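Serine protease (Nocardiopsis alba, PDB 2OUA) probably cleaves proteins as a secreted, acid-resistant serine endopeptidase of the S1 (chymotrypsin-like) family, this chain being its protease domain. Local coordinates at residues Ala21-Gly26 / Phe64-Ser69. Numbering follows the deposited sequence.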
ATOM      1  N   ALA A  21       6.698   6.101  -5.829  1.00  7.30           N
ATOM      2  CA  ALA A  21       7.524   7.062  -5.104  1.00  9.45           C
ATOM      3  C   ALA A  21       8.982   6.950  -5.548  1.00 10.13           C
ATOM      4  O   ALA A  21       9.381   5.958  -6.151  1.00  9.45           O
ATOM      5  CB  ALA A  21       7.421   6.813  -3.596  1.00  7.82           C
ATOM      6  N   THR A  22       9.771   7.979  -5.249  1.00 11.31           N
ATOM      7  CA  THR A  22      11.185   7.987  -5.595  1.00 12.36           C
ATOM      8  C   THR A  22      11.981   8.072  -4.295  1.00 13.24           C
ATOM      9  O   THR A  22      11.518   8.676  -3.328  1.00 13.79           O
ATOM     10  CB  THR A  22      11.539   9.202  -6.490  1.00 14.83           C
ATOM     11  OG1 THR A  22      11.222  10.419  -5.801  1.00 19.55           O
ATOM     12  CG2 THR A  22      10.745   9.158  -7.784  1.00 13.12           C
ATOM     13  N   ASN A  23      13.160   7.458  -4.250  1.00 13.59           N
ATOM     14  CA  ASN A  23      13.962   7.523  -3.032  1.00 14.63           C
ATOM     15  C   ASN A  23      14.882   8.739  -3.062  1.00 16.47           C
ATOM     16  O   ASN A  23      14.845   9.528  -4.008  1.00 16.40           O
ATOM     17  CB  ASN A  23      14.783   6.240  -2.832  1.00 13.13           C
ATOM     18  CG  ASN A  23      15.788   5.997  -3.942  1.00 14.85           C
ATOM     19  OD1 ASN A  23      16.174   6.919  -4.662  1.00 12.06           O
ATOM     20  ND2 ASN A  23      16.232   4.751  -4.071  1.00 13.56           N
ATOM     21  N   ALA A  24      15.699   8.886  -2.024  1.00 17.96           N
ATOM     22  CA  ALA A  24      16.613  10.018  -1.906  1.00 20.19           C
ATOM     23  C   ALA A  24      17.558  10.189  -3.096  1.00 21.51           C
ATOM     24  O   ALA A  24      18.006  11.300  -3.376  1.00 23.18           O
ATOM     25  CB  ALA A  24      17.418   9.900  -0.615  1.00 21.00           C
ATOM     26  N   SER A  25      17.863   9.098  -3.790  1.00 21.19           N
ATOM     27  CA  SER A  25      18.751   9.160  -4.948  1.00 21.57           C
ATOM     28  C   SER A  25      17.987   9.445  -6.238  1.00 20.82           C
ATOM     29  O   SER A  25      18.572   9.480  -7.322  1.00 20.42           O
ATOM     30  CB  SER A  25      19.530   7.850  -5.099  1.00 21.89           C
ATOM     31  OG  SER A  25      20.478   7.692  -4.057  1.00 21.85           O
ATOM     32  N   GLY A  26      16.677   9.644  -6.118  1.00 20.19           N
ATOM     33  CA  GLY A  26      15.865   9.924  -7.290  1.00 18.97           C
ATOM     34  C   GLY A  26      15.519   8.676  -8.079  1.00 17.84           C
ATOM     35  O   GLY A  26      15.108   8.751  -9.237  1.00 18.50           O
ATOM     36  N   PHE A  64       9.682  -0.335   0.866  1.00  5.99           N
ATOM     37  CA  PHE A  64       9.888   0.453  -0.341  1.00  7.98           C
ATOM     38  C   PHE A  64      10.604  -0.451  -1.324  1.00  8.99           C
ATOM     39  O   PHE A  64      11.667  -0.999  -1.018  1.00  8.69           O
ATOM     40  CB  PHE A  64      10.755   1.690  -0.092  1.00  7.73           C
ATOM     41  CG  PHE A  64      11.069   2.462  -1.357  1.00  9.55           C
ATOM     42  CD1 PHE A  64      10.061   3.140  -2.044  1.00  9.28           C
ATOM     43  CD2 PHE A  64      12.360   2.467  -1.887  1.00  9.74           C
ATOM     44  CE1 PHE A  64      10.332   3.808  -3.244  1.00  9.81           C
ATOM     45  CE2 PHE A  64      12.644   3.130  -3.086  1.00  9.27           C
ATOM     46  CZ  PHE A  64      11.628   3.802  -3.766  1.00  9.25           C
ATOM     47  N   VAL A  65      10.000  -0.624  -2.490  1.00  8.65           N
ATOM     48  CA  VAL A  65      10.581  -1.444  -3.539  1.00  8.78           C
ATOM     49  C   VAL A  65      11.206  -0.492  -4.548  1.00 10.61           C
ATOM     50  O   VAL A  65      10.534   0.400  -5.060  1.00  9.78           O
ATOM     51  CB  VAL A  65       9.505  -2.290  -4.249  1.00  9.23           C
ATOM     52  CG1 VAL A  65      10.101  -2.977  -5.471  1.00  9.25           C
ATOM     53  CG2 VAL A  65       8.948  -3.330  -3.282  1.00  8.37           C
ATOM     54  N   ARG A  66      12.495  -0.679  -4.815  1.00 11.15           N
ATOM     55  CA  ARG A  66      13.216   0.157  -5.772  1.00 13.04           C
ATOM     56  C   ARG A  66      13.250  -0.546  -7.126  1.00 11.29           C
ATOM     57  O   ARG A  66      13.600  -1.722  -7.214  1.00 10.32           O
ATOM     58  CB  ARG A  66      14.643   0.408  -5.274  1.00 16.47           C
ATOM     59  CG  ARG A  66      15.614   0.872  -6.351  1.00 24.13           C
ATOM     60  CD  ARG A  66      16.997   1.106  -5.764  1.00 28.74           C
ATOM     61  NE  ARG A  66      18.007   1.320  -6.797  1.00 36.08           N
ATOM     62  CZ  ARG A  66      18.554   0.348  -7.524  1.00 38.02           C
ATOM     63  NH1 ARG A  66      18.189  -0.912  -7.332  1.00 41.34           N
ATOM     64  NH2 ARG A  66      19.465   0.640  -8.441  1.00 40.31           N
ATOM     65  N   GLY A  67      12.874   0.175  -8.174  1.00 11.28           N
ATOM     66  CA  GLY A  67      12.882  -0.418  -9.498  1.00 11.79           C
ATOM     67  C   GLY A  67      14.298  -0.570 -10.017  1.00 13.21           C
ATOM     68  O   GLY A  67      15.116   0.334  -9.862  1.00 13.65           O
ATOM     69  N   THR A  68      14.595  -1.716 -10.617  1.00 12.74           N
ATOM     70  CA  THR A  68      15.918  -1.957 -11.173  1.00 14.60           C
ATOM     71  C   THR A  68      15.823  -1.934 -12.697  1.00 16.58           C
ATOM     72  O   THR A  68      16.818  -1.716 -13.393  1.00 16.68           O
ATOM     73  CB  THR A  68      16.502  -3.306 -10.701  1.00 14.21           C
ATOM     74  OG1 THR A  68      15.579  -4.360 -10.989  1.00 13.92           O
ATOM     75  CG2 THR A  68      16.779  -3.266  -9.200  1.00 15.13           C
ATOM     76  N   SER A  69      14.616  -2.157 -13.214  1.00 16.42           N
ATOM     77  CA  SER A  69      14.403  -2.118 -14.654  1.00 17.79           C
ATOM     78  C   SER A  69      12.938  -1.924 -15.033  1.00 16.88           C
ATOM     79  O   SER A  69      12.038  -2.534 -14.450  1.00 15.03           O
ATOM     80  CB  SER A  69      14.943  -3.390 -15.322  1.00 19.64           C
ATOM     81  OG  SER A  69      14.182  -4.529 -14.972  1.00 24.83           O
TER
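The ring of Phe-64 reaches the backbone of Ala-21 and the CB of Asn-23, joining two strands of the first antiparallel sheet of a chymotrypsin-like fold. Strands 14-22 and 62-69 are not neighbours in that sheet: strand 28-32 pairs with both, and the CA atoms of Ala-21 and Phe-64 stay 8.5 Å apart, so the Phe-64 side chain has to bridge the gap, to backbone as well as side-chain atoms. With CG anti to the backbone N (chi1 176°), the Phe-64 ring extends across this gap. Its CE1 lies 3.7 Å from Ala-21 O, which sits at the ring edge, in the plane, where the slightly positive C-H rim would suit a carbonyl oxygen. The methyl of Ala-21 adds a looser apolar contact, CB to Phe-64 CE1 at 4.2 Å. At the other side of the ring tip, Asn-23 CB approaches Phe-64 CE2 obliquely to 3.8 Å; the amide and ring planes are 50° apart, which rules out a flat stack.

Asn-23 opens a type I turn closed by Gly-26 N to Asn-23 O at 2.8 Å. Its CG stands between the backbone N and carbonyl carbon (chi1 62°), a rotation that, with a small chi2, turns OD1 back toward Ser-25 N for a weak hydrogen bond. The amide nitrogen is held by Gln-27 OE1 and Glu-53 OE2, and Gln-27 OE1 also receives a weak bond from Arg-66 NE. Leu-184 touches both Asn-23 and Phe-64. Arg-66, extended from CG to NE, passes the amide with its aliphatic part, CD lying 4.1 Å from Asn-23 ND2.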